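Side-chain contacts in beta-L-arabinobiosidase (Bacteroides thetaiotaomicron, PDB 5MQR), which probably hydrolyses beta-L-arabinofuranosidic linkages in plant pectin, in a gut bacterium: residues Y690-F695 and G713-E718; S719-D724 and Y762-D767; I731-Y736 and K768-D773. All coordinates share one frame; numbering follows the deposited sequence.

Interaction 1: residues Y690-F695 and G713-E718; sequences YGMTEF and GHHIYE
The imidazole of His715 is the flat group of this contact, and selenomethionine Met692 lies over one of its faces. Glu694 CB comes to the ring edge, near the ring plane, 4.5 Å from His715 CE1. Thr693 O approaches obliquely, 3.7 Å from His715 CE1. The contact belongs to the helical domain of a six-hairpin glycosidase, the (alpha/alpha)6 barrel. It sets strand 691-692, half of a two-stranded antiparallel sheet with strand 683-684, against helix 712-719. The residues that touch are all buried.

Met692 is near-extended in its first two torsions (chi1 178°, chi2 157°), and this brings CG and SE to the ring. The bend at the last torsion only turns the end methyl. Met692 CG sits 4.1 Å from the centroid of the His715 ring, 21° off the normal. This is a CH-pi contact, displaced toward the rim on the ND1 side. Met692 SE is further from the normal and closer to the base of the side chain, 3.6 Å from His715 CB. It makes an oblique Met-aromatic contact, here through selenium.

Both ring nitrogens have partners. His715 NE2 bonds to Asn1017 O, in a loop outside the two segments, and His715 ND1 bonds to a water, which probably limits rotation about CB-CG. The side-chain amide of Asn1017 also bonds to Thr693 O, so one residue holds both partners of the contact. The Glu694 side chain is about 7 Å from a bound HEPES molecule.

No direct hydrogen bond joins the segments. The single water does so instead: it donates to Met692 O at 2.7 Å and bonds to His715 ND1 at 2.8 Å.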
loop_
_atom_site.group_PDB
_atom_site.type_symbol
_atom_site.label_atom_id
_atom_site.label_comp_id
_atom_site.label_asym_id
_atom_site.label_seq_id
_atom_site.Cartn_x
_atom_site.Cartn_y
_atom_site.Cartn_z
ATOM N N TYR A 690 -27.584 -14.803 22.289
ATOM C CA TYR A 690 -26.688 -13.829 22.879
ATOM C C TYR A 690 -27.414 -12.578 23.344
ATOM O O TYR A 690 -28.353 -12.120 22.689
ATOM C CB TYR A 690 -25.584 -13.429 21.906
ATOM C CG TYR A 690 -24.606 -14.526 21.498
ATOM C CD1 TYR A 690 -23.741 -15.113 22.438
ATOM C CD2 TYR A 690 -24.486 -14.920 20.165
ATOM C CE1 TYR A 690 -22.800 -16.062 22.058
ATOM C CE2 TYR A 690 -23.565 -15.900 19.783
ATOM C CZ TYR A 690 -22.729 -16.461 20.737
ATOM O OH TYR A 690 -21.817 -17.417 20.370
ATOM N N GLY A 691 -26.976 -12.083 24.504
ATOM C CA GLY A 691 -27.383 -10.806 25.059
ATOM C C GLY A 691 -26.153 -9.931 25.168
ATOM O O GLY A 691 -25.031 -10.443 25.038
HETATM N N MSE A 692 -26.366 -8.624 25.368
HETATM C CA MSE A 692 -25.287 -7.664 25.635
HETATM C C MSE A 692 -25.550 -6.908 26.917
HETATM O O MSE A 692 -26.520 -6.136 27.027
HETATM C CB MSE A 692 -25.030 -6.701 24.473
HETATM C CG MSE A 692 -23.939 -5.695 24.804
HETATM SE SE MSE A 692 -23.126 -4.971 23.159
HETATM C CE MSE A 692 -21.850 -6.409 22.682
ATOM N N THR A 693 -24.646 -7.100 27.879
ATOM C CA THR A 693 -24.683 -6.425 29.157
ATOM C C THR A 693 -24.094 -5.004 29.115
ATOM O O THR A 693 -23.437 -4.599 28.132
ATOM C CB THR A 693 -23.905 -7.244 30.204
ATOM O OG1 THR A 693 -22.597 -7.523 29.700
ATOM C CG2 THR A 693 -24.610 -8.577 30.495
ATOM N N GLU A 694 -24.366 -4.272 30.199
ATOM C CA GLU A 694 -23.852 -2.929 30.469
ATOM C C GLU A 694 -22.820 -3.016 31.621
ATOM O O GLU A 694 -21.632 -2.651 31.432
ATOM C CB GLU A 694 -25.019 -1.983 30.820
ATOM C CG GLU A 694 -24.634 -0.563 31.192
ATOM C CD GLU A 694 -25.744 0.225 31.880
ATOM O OE1 GLU A 694 -26.738 0.599 31.233
ATOM O OE2 GLU A 694 -25.581 0.536 33.071
ATOM N N PHE A 695 -23.298 -3.479 32.792
ATOM C CA PHE A 695 -22.464 -3.854 33.932
ATOM C C PHE A 695 -22.184 -5.343 33.818
ATOM O O PHE A 695 -23.108 -6.121 33.525
ATOM C CB PHE A 695 -23.206 -3.674 35.253
ATOM C CG PHE A 695 -23.248 -2.261 35.771
ATOM C CD1 PHE A 695 -22.195 -1.751 36.503
ATOM C CD2 PHE A 695 -24.368 -1.477 35.586
ATOM C CE1 PHE A 695 -22.241 -0.469 37.030
ATOM C CE2 PHE A 695 -24.431 -0.193 36.096
ATOM C CZ PHE A 695 -23.361 0.312 36.828
ATOM N N GLY A 713 -28.717 1.803 22.381
ATOM C CA GLY A 713 -28.364 2.611 21.205
ATOM C C GLY A 713 -26.854 2.659 20.936
ATOM O O GLY A 713 -26.418 2.396 19.820
ATOM N N HIS A 714 -26.075 2.949 21.986
ATOM C CA HIS A 714 -24.619 2.860 21.951
ATOM C C HIS A 714 -24.145 1.444 21.610
ATOM O O HIS A 714 -23.229 1.298 20.799
ATOM C CB HIS A 714 -23.988 3.257 23.300
ATOM C CG HIS A 714 -24.070 4.719 23.629
ATOM N ND1 HIS A 714 -23.810 5.717 22.713
ATOM C CD2 HIS A 714 -24.318 5.347 24.802
ATOM C CE1 HIS A 714 -23.910 6.895 23.302
ATOM N NE2 HIS A 714 -24.225 6.703 24.570
ATOM N N HIS A 715 -24.739 0.418 22.241
ATOM C CA HIS A 715 -24.358 -0.985 21.966
ATOM C C HIS A 715 -24.458 -1.324 20.484
ATOM O O HIS A 715 -23.571 -1.966 19.927
ATOM C CB HIS A 715 -25.179 -1.999 22.777
ATOM C CG HIS A 715 -25.003 -1.864 24.257
ATOM N ND1 HIS A 715 -25.887 -2.407 25.162
ATOM C CD2 HIS A 715 -24.067 -1.204 24.989
ATOM C CE1 HIS A 715 -25.487 -2.108 26.390
ATOM N NE2 HIS A 715 -24.382 -1.383 26.311
ATOM N N ILE A 716 -25.530 -0.870 19.850
ATOM C CA ILE A 716 -25.756 -1.158 18.441
ATOM C C ILE A 716 -24.812 -0.343 17.571
ATOM O O ILE A 716 -24.253 -0.871 16.607
ATOM C CB ILE A 716 -27.223 -0.928 18.045
ATOM C CG1 ILE A 716 -28.110 -1.912 18.810
ATOM C CG2 ILE A 716 -27.410 -1.095 16.547
ATOM C CD1 ILE A 716 -29.576 -1.553 18.823
ATOM N N TYR A 717 -24.656 0.938 17.888
ATOM C CA TYR A 717 -23.758 1.810 17.101
ATOM C C TYR A 717 -22.306 1.304 17.137
ATOM O O TYR A 717 -21.597 1.374 16.131
ATOM C CB TYR A 717 -23.834 3.273 17.542
ATOM C CG TYR A 717 -24.825 4.162 16.774
ATOM C CD1 TYR A 717 -26.194 4.113 17.011
ATOM C CD2 TYR A 717 -24.365 5.103 15.837
ATOM C CE1 TYR A 717 -27.065 4.947 16.327
ATOM C CE2 TYR A 717 -25.224 5.933 15.162
ATOM C CZ TYR A 717 -26.579 5.850 15.392
ATOM O OH TYR A 717 -27.417 6.687 14.668
ATOM N N GLU A 718 -21.867 0.782 18.283
ATOM C CA GLU A 718 -20.532 0.223 18.393
ATOM C C GLU A 718 -20.442 -1.145 17.742
ATOM O O GLU A 718 -19.501 -1.408 16.990
ATOM C CB GLU A 718 -20.088 0.100 19.841
ATOM C CG GLU A 718 -18.588 -0.173 20.034
ATOM C CD GLU A 718 -17.742 1.098 20.077
ATOM O OE1 GLU A 718 -18.195 2.143 19.547
ATOM O OE2 GLU A 718 -16.629 1.059 20.659
HETATM O O HOH W 1 -27.712 -4.582 25.130
#

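Interaction 2: residues S719-D724 and Y762-D767; sequences SRWLRD and YMVDGD
Arg720 lays its side chain across Val764 at about a right angle, and one methyl of the valine meets most of its length. Arg720 CB starts out toward helix 754-765. CG then takes the crowded position between the backbone N and the carbonyl carbon (chi1 69°). From there the chain runs extended past Val764 CG2. Arg720 CG is 3.9 Å from Val764 CG2, and Arg720 CD is closer at 3.5 Å. Arg720 NE and CZ pass near the same methyl. Arg720 NH1 lies 3.6 Å from Val764 CG2. Val764 CG2 and Trp721 CZ2 share one face of the guanidinium, both off its centre. All three guanidinium nitrogens are bonded: NE to Tyr717 O, NH1 to Ala760 O, and NH2 in a salt bridge to Asp1023 OD1, which also accepts from Trp721 NE1.

Trp721 packs on the valine with a face of its indole. That face carries both Arg720 CG and Val764 CG2. Val764 CG2 stands 3.7 Å from the centroid of the six-membered ring, 22° off the normal, a CH-pi contact. The other methyl, Val764 CG1, rests 3.5 Å from Arg720 O.

A water is 2.7 Å from Arg720 O and also near Asp765 OD2. Its hydrogens cannot serve every acceptor nearby, so the link to Asp765 OD2 is doubtful. Asp765 OD1 accepts from Asp767 N at 2.9 Å in an Asx turn.

Within the barrel, residues 719-724 form the connection from helix 712-719 to helix 726-737, with a type I turn from Ser719 to Leu722. That connection meets the C-terminal end of helix 754-765, just before helix 768-788 starts. Helix 1022-1029 packs on Arg720 and Trp721, and helix 666-680 touches Trp721 too.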
loop_
_atom_site.group_PDB
_atom_site.type_symbol
_atom_site.label_atom_id
_atom_site.label_comp_id
_atom_site.label_asym_id
_atom_site.label_seq_id
_atom_site.Cartn_x
_atom_site.Cartn_y
_atom_site.Cartn_z
ATOM N N SER A 719 -21.397 -2.011 18.043
ATOM C CA SER A 719 -21.321 -3.402 17.632
ATOM C C SER A 719 -21.627 -3.629 16.162
ATOM O O SER A 719 -21.381 -4.718 15.651
ATOM C CB SER A 719 -22.238 -4.264 18.483
ATOM O OG SER A 719 -21.907 -4.123 19.862
ATOM N N ARG A 720 -22.158 -2.618 15.471
ATOM C CA ARG A 720 -22.522 -2.785 14.060
ATOM C C ARG A 720 -21.305 -3.050 13.172
ATOM O O ARG A 720 -21.476 -3.528 12.057
ATOM C CB ARG A 720 -23.334 -1.598 13.539
ATOM C CG ARG A 720 -22.549 -0.294 13.424
ATOM C CD ARG A 720 -23.466 0.865 13.066
ATOM N NE ARG A 720 -22.791 2.159 13.237
ATOM C CZ ARG A 720 -23.103 3.285 12.585
ATOM N NH1 ARG A 720 -24.061 3.295 11.667
ATOM N NH2 ARG A 720 -22.421 4.409 12.831
ATOM N N TRP A 721 -20.097 -2.758 13.678
ATOM C CA TRP A 721 -18.840 -2.955 12.947
ATOM C C TRP A 721 -18.237 -4.343 13.057
ATOM O O TRP A 721 -17.278 -4.654 12.345
ATOM C CB TRP A 721 -17.803 -1.894 13.366
ATOM C CG TRP A 721 -18.309 -0.526 13.123
ATOM C CD1 TRP A 721 -18.802 0.334 14.059
ATOM C CD2 TRP A 721 -18.453 0.133 11.859
ATOM N NE1 TRP A 721 -19.209 1.494 13.465
ATOM C CE2 TRP A 721 -19.019 1.394 12.111
ATOM C CE3 TRP A 721 -18.156 -0.220 10.534
ATOM C CZ2 TRP A 721 -19.297 2.304 11.102
ATOM C CZ3 TRP A 721 -18.433 0.687 9.527
ATOM C CH2 TRP A 721 -19.000 1.948 9.821
ATOM N N LEU A 722 -18.784 -5.172 13.944
ATOM C CA LEU A 722 -18.324 -6.539 14.111
ATOM C C LEU A 722 -18.722 -7.339 12.883
ATOM O O LEU A 722 -19.870 -7.297 12.451
ATOM C CB LEU A 722 -18.920 -7.181 15.362
ATOM C CG LEU A 722 -18.636 -6.525 16.705
ATOM C CD1 LEU A 722 -19.395 -7.283 17.774
ATOM C CD2 LEU A 722 -17.149 -6.443 17.012
ATOM N N ARG A 723 -17.777 -8.104 12.351
ATOM C CA ARG A 723 -17.936 -8.721 11.038
ATOM C C ARG A 723 -18.885 -9.912 11.064
ATOM O O ARG A 723 -19.610 -10.121 10.111
ATOM C CB ARG A 723 -16.568 -9.137 10.473
ATOM C CG ARG A 723 -15.636 -7.963 10.120
ATOM C CD ARG A 723 -14.286 -8.465 9.601
ATOM N NE ARG A 723 -14.535 -9.228 8.380
ATOM C CZ ARG A 723 -14.555 -8.728 7.149
ATOM N NH1 ARG A 723 -14.274 -7.441 6.918
ATOM N NH2 ARG A 723 -14.865 -9.524 6.136
ATOM N N ASP A 724 -18.863 -10.713 12.135
ATOM C CA ASP A 724 -19.768 -11.852 12.229
ATOM C C ASP A 724 -21.133 -11.331 12.718
ATOM O O ASP A 724 -21.245 -10.851 13.842
ATOM C CB ASP A 724 -19.209 -12.934 13.148
ATOM C CG ASP A 724 -20.012 -14.229 13.113
ATOM O OD1 ASP A 724 -21.171 -14.258 12.669
ATOM O OD2 ASP A 724 -19.470 -15.248 13.575
ATOM N N TYR A 762 -28.209 -1.218 9.729
ATOM C CA TYR A 762 -28.475 -1.483 8.319
ATOM C C TYR A 762 -27.588 -0.667 7.365
ATOM O O TYR A 762 -27.090 -1.205 6.386
ATOM C CB TYR A 762 -29.972 -1.307 7.979
ATOM C CG TYR A 762 -30.238 -1.350 6.501
ATOM C CD1 TYR A 762 -30.166 -2.555 5.804
ATOM C CD2 TYR A 762 -30.513 -0.173 5.776
ATOM C CE1 TYR A 762 -30.365 -2.598 4.415
ATOM C CE2 TYR A 762 -30.726 -0.204 4.406
ATOM C CZ TYR A 762 -30.652 -1.423 3.733
ATOM O OH TYR A 762 -30.871 -1.469 2.395
HETATM N N MSE A 763 -27.366 0.596 7.668
HETATM C CA MSE A 763 -26.481 1.448 6.866
HETATM C C MSE A 763 -25.029 1.003 6.829
HETATM O O MSE A 763 -24.293 1.392 5.931
HETATM C CB MSE A 763 -26.532 2.895 7.357
HETATM C CG MSE A 763 -27.821 3.595 6.914
HETATM SE SE MSE A 763 -28.027 5.335 7.880
HETATM C CE MSE A 763 -27.711 6.458 6.322
ATOM N N VAL A 764 -24.589 0.245 7.825
ATOM C CA VAL A 764 -23.297 -0.419 7.778
ATOM C C VAL A 764 -23.393 -1.765 7.066
ATOM O O VAL A 764 -22.652 -1.997 6.115
ATOM C CB VAL A 764 -22.676 -0.591 9.171
ATOM C CG1 VAL A 764 -21.457 -1.508 9.147
ATOM C CG2 VAL A 764 -22.293 0.768 9.720
ATOM N N ASP A 765 -24.258 -2.667 7.515
ATOM C CA ASP A 765 -24.180 -4.043 6.997
ATOM C C ASP A 765 -24.987 -4.356 5.724
ATOM O O ASP A 765 -24.759 -5.359 5.111
ATOM C CB ASP A 765 -24.420 -5.097 8.110
ATOM C CG ASP A 765 -25.874 -5.185 8.578
ATOM O OD1 ASP A 765 -26.799 -4.716 7.877
ATOM O OD2 ASP A 765 -26.091 -5.744 9.682
ATOM N N GLY A 766 -25.930 -3.511 5.355
ATOM C CA GLY A 766 -26.751 -3.727 4.171
ATOM C C GLY A 766 -27.711 -4.903 4.214
ATOM O O GLY A 766 -28.289 -5.227 3.188
ATOM N N ASP A 767 -27.901 -5.539 5.371
ATOM C CA ASP A 767 -28.771 -6.722 5.469
ATOM C C ASP A 767 -30.269 -6.297 5.546
ATOM O O ASP A 767 -30.824 -6.024 6.627
ATOM C CB ASP A 767 -28.339 -7.605 6.658
ATOM C CG ASP A 767 -29.180 -8.900 6.807
ATOM O OD1 ASP A 767 -30.216 -9.097 6.125
ATOM O OD2 ASP A 767 -28.804 -9.725 7.669
HETATM O O HOH W 2 -23.772 -4.951 11.670
#

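Interaction 3: residues I731-Y736 and K768-D773; sequences IIHTWY and KDFMLD
Phe770 reaches from helix 768-788 to Ile732 and His733 on helix 726-737, and its ring fills the tight part of this contact. Phe770 CZ lies 3.9 Å from Ile732 CG2, which comes to the ring edge, near its plane. Ile732 CD1 also packs on this end of the ring. At the next ring atom, Phe770 CE2 comes within 3.2 Å of His733 NE2, obliquely to both rings. The two rings are near parallel, with planes at 20°, but they are slid apart and barely overlap. Their centroids are 4.9 Å apart, a parallel pair too far displaced to count as a full stack.

The helix segments run almost parallel, at 12°, with axes 12.5 Å apart. At that spacing the backbones do not meet, and the Phe770 ring, with His733 and Ile732, spans the gap. A chi1 of 178° carries the ring out toward residues 731-736. Near-parallel helices with one helix, 754-765, between them in the chain are consistent with neighbours in one layer of an (alpha/alpha)6 barrel. Arg761, on that intervening helix, adds a cation-pi contact to the Phe770 ring.

The looser side is toward solvent, where His733 is partly exposed and Asp773 is exposed. Here the segments are joined through a water and not directly. The water lies in the plane of the His733 ring at its edge, 2.7 Å from His733 NE2. It donates to Phe770 O at 2.9 Å and to Asp773 OD2 at 2.6 Å. It also sits over one face of the Phe770 ring, toward the rim.

His733 NE2 and Asp773 OD2 themselves stay 4.2 Å apart, too far for a salt bridge. The carboxylate would still tend to stabilise a protonated imidazole. Its salt bridge with Arg737 probably weakens that effect.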
loop_
_atom_site.group_PDB
_atom_site.type_symbol
_atom_site.label_atom_id
_atom_site.label_comp_id
_atom_site.label_asym_id
_atom_site.label_seq_id
_atom_site.Cartn_x
_atom_site.Cartn_y
_atom_site.Cartn_z
ATOM N N ILE A 731 -28.356 -10.323 19.945
ATOM C CA ILE A 731 -28.453 -9.270 20.961
ATOM C C ILE A 731 -29.719 -8.451 20.805
ATOM O O ILE A 731 -30.417 -8.214 21.783
ATOM C CB ILE A 731 -27.224 -8.333 20.949
ATOM C CG1 ILE A 731 -26.012 -9.047 21.557
ATOM C CG2 ILE A 731 -27.478 -7.048 21.726
ATOM C CD1 ILE A 731 -24.682 -8.483 21.070
ATOM N N ILE A 732 -29.979 -8.004 19.587
ATOM C CA ILE A 732 -31.197 -7.288 19.251
ATOM C C ILE A 732 -32.426 -8.192 19.417
ATOM O O ILE A 732 -33.383 -7.799 20.098
ATOM C CB ILE A 732 -31.116 -6.676 17.825
ATOM C CG1 ILE A 732 -30.092 -5.539 17.833
ATOM C CG2 ILE A 732 -32.472 -6.153 17.340
ATOM C CD1 ILE A 732 -29.677 -5.097 16.460
ATOM N N HIS A 733 -32.414 -9.388 18.832
ATOM C CA HIS A 733 -33.589 -10.264 18.957
ATOM C C HIS A 733 -33.875 -10.615 20.418
ATOM O O HIS A 733 -35.020 -10.708 20.803
ATOM C CB HIS A 733 -33.477 -11.518 18.086
ATOM C CG HIS A 733 -33.610 -11.243 16.613
ATOM N ND1 HIS A 733 -33.217 -12.149 15.645
ATOM C CD2 HIS A 733 -34.055 -10.150 15.945
ATOM C CE1 HIS A 733 -33.424 -11.628 14.447
ATOM N NE2 HIS A 733 -33.936 -10.421 14.603
ATOM N N THR A 734 -32.835 -10.743 21.233
ATOM C CA THR A 734 -32.998 -11.009 22.658
ATOM C C THR A 734 -33.788 -9.883 23.364
ATOM O O THR A 734 -34.699 -10.169 24.140
ATOM C CB THR A 734 -31.622 -11.210 23.309
ATOM O OG1 THR A 734 -31.046 -12.433 22.831
ATOM C CG2 THR A 734 -31.721 -11.242 24.814
ATOM N N TRP A 735 -33.443 -8.622 23.079
ATOM C CA TRP A 735 -34.188 -7.481 23.617
ATOM C C TRP A 735 -35.646 -7.491 23.183
ATOM O O TRP A 735 -36.518 -7.231 24.016
ATOM C CB TRP A 735 -33.556 -6.120 23.254
ATOM C CG TRP A 735 -32.472 -5.700 24.154
ATOM C CD1 TRP A 735 -31.153 -5.581 23.840
ATOM C CD2 TRP A 735 -32.590 -5.353 25.536
ATOM N NE1 TRP A 735 -30.440 -5.175 24.936
ATOM C CE2 TRP A 735 -31.297 -5.044 26.000
ATOM C CE3 TRP A 735 -33.658 -5.273 26.425
ATOM C CZ2 TRP A 735 -31.051 -4.644 27.315
ATOM C CZ3 TRP A 735 -33.411 -4.890 27.733
ATOM C CH2 TRP A 735 -32.123 -4.563 28.156
ATOM N N TYR A 736 -35.912 -7.792 21.913
ATOM C CA TYR A 736 -37.273 -7.605 21.359
ATOM C C TYR A 736 -38.156 -8.854 21.377
ATOM O O TYR A 736 -39.384 -8.742 21.316
ATOM C CB TYR A 736 -37.211 -7.013 19.950
ATOM C CG TYR A 736 -36.784 -5.565 19.961
ATOM C CD1 TYR A 736 -35.439 -5.211 19.896
ATOM C CD2 TYR A 736 -37.726 -4.539 20.052
ATOM C CE1 TYR A 736 -35.040 -3.876 19.919
ATOM C CE2 TYR A 736 -37.336 -3.206 20.081
ATOM C CZ TYR A 736 -35.994 -2.877 20.002
ATOM O OH TYR A 736 -35.605 -1.569 20.028
ATOM N N LYS A 768 -30.902 -6.274 4.378
ATOM C CA LYS A 768 -32.285 -5.812 4.217
ATOM C C LYS A 768 -33.253 -6.690 4.998
ATOM O O LYS A 768 -34.098 -6.181 5.703
ATOM C CB LYS A 768 -32.671 -5.772 2.726
ATOM C CG LYS A 768 -33.437 -4.537 2.251
ATOM C CD LYS A 768 -32.944 -4.084 0.862
ATOM C CE LYS A 768 -33.581 -2.767 0.427
ATOM N NZ LYS A 768 -35.069 -2.895 0.302
ATOM N N ASP A 769 -33.106 -8.006 4.915
ATOM C CA ASP A 769 -34.072 -8.912 5.562
ATOM C C ASP A 769 -34.094 -8.823 7.092
ATOM O O ASP A 769 -35.164 -8.967 7.676
ATOM C CB ASP A 769 -33.848 -10.369 5.153
ATOM C CG ASP A 769 -34.065 -10.604 3.666
ATOM O OD1 ASP A 769 -34.925 -9.943 3.031
ATOM O OD2 ASP A 769 -33.348 -11.465 3.135
ATOM N N PHE A 770 -32.936 -8.624 7.726
ATOM C CA PHE A 770 -32.904 -8.417 9.167
ATOM C C PHE A 770 -33.694 -7.143 9.572
ATOM O O PHE A 770 -34.542 -7.198 10.479
ATOM C CB PHE A 770 -31.460 -8.340 9.698
ATOM C CG PHE A 770 -31.392 -8.091 11.175
ATOM C CD1 PHE A 770 -31.463 -6.788 11.684
ATOM C CD2 PHE A 770 -31.333 -9.159 12.066
ATOM C CE1 PHE A 770 -31.452 -6.564 13.056
ATOM C CE2 PHE A 770 -31.302 -8.935 13.431
ATOM C CZ PHE A 770 -31.365 -7.635 13.924
HETATM N N MSE A 771 -33.387 -6.024 8.903
HETATM C CA MSE A 771 -34.024 -4.729 9.135
HETATM C C MSE A 771 -35.512 -4.823 8.857
HETATM O O MSE A 771 -36.290 -4.441 9.703
HETATM C CB MSE A 771 -33.332 -3.643 8.309
HETATM C CG MSE A 771 -33.867 -2.211 8.460
HETATM SE SE MSE A 771 -35.392 -1.975 7.218
HETATM C CE MSE A 771 -34.392 -2.035 5.512
ATOM N N LEU A 772 -35.926 -5.341 7.702
ATOM C CA LEU A 772 -37.362 -5.431 7.348
ATOM C C LEU A 772 -38.144 -6.252 8.374
ATOM O O LEU A 772 -39.259 -5.864 8.781
ATOM C CB LEU A 772 -37.570 -6.009 5.943
ATOM C CG LEU A 772 -37.066 -5.169 4.742
ATOM C CD1 LEU A 772 -37.147 -5.928 3.416
ATOM C CD2 LEU A 772 -37.839 -3.868 4.622
ATOM N N ASP A 773 -37.538 -7.355 8.822
ATOM C CA ASP A 773 -38.144 -8.228 9.838
ATOM C C ASP A 773 -38.277 -7.594 11.244
ATOM O O ASP A 773 -39.096 -8.040 12.024
ATOM C CB ASP A 773 -37.372 -9.560 9.907
ATOM C CG ASP A 773 -37.905 -10.502 10.973
ATOM O OD1 ASP A 773 -38.950 -11.160 10.753
ATOM O OD2 ASP A 773 -37.271 -10.551 12.050
HETATM O O HOH W 3 -34.937 -9.374 12.295
#

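How the interactions relate
From the N-terminal side, interaction 1 closes first. It folds the chain back from strand 691-692 to helix 712-719 across a mostly irregular loop. Interaction 2 opens directly afterwards, at the end of that helix, and closes at 762-767. Interaction 3 opens at 731-736, inside that span, and closes just beyond it at 768-773, so interactions 2 and 3 cross. Together the three tie the small strand pair and helices 712-719, 726-737, 754-765 and 768-788 into one part of the helical barrel. They also touch: Met692 packs on Ser719 and Ile731, Tyr690 O probably bonds to Thr734 OG1, and Tyr762 packs on Lys768 and Met771.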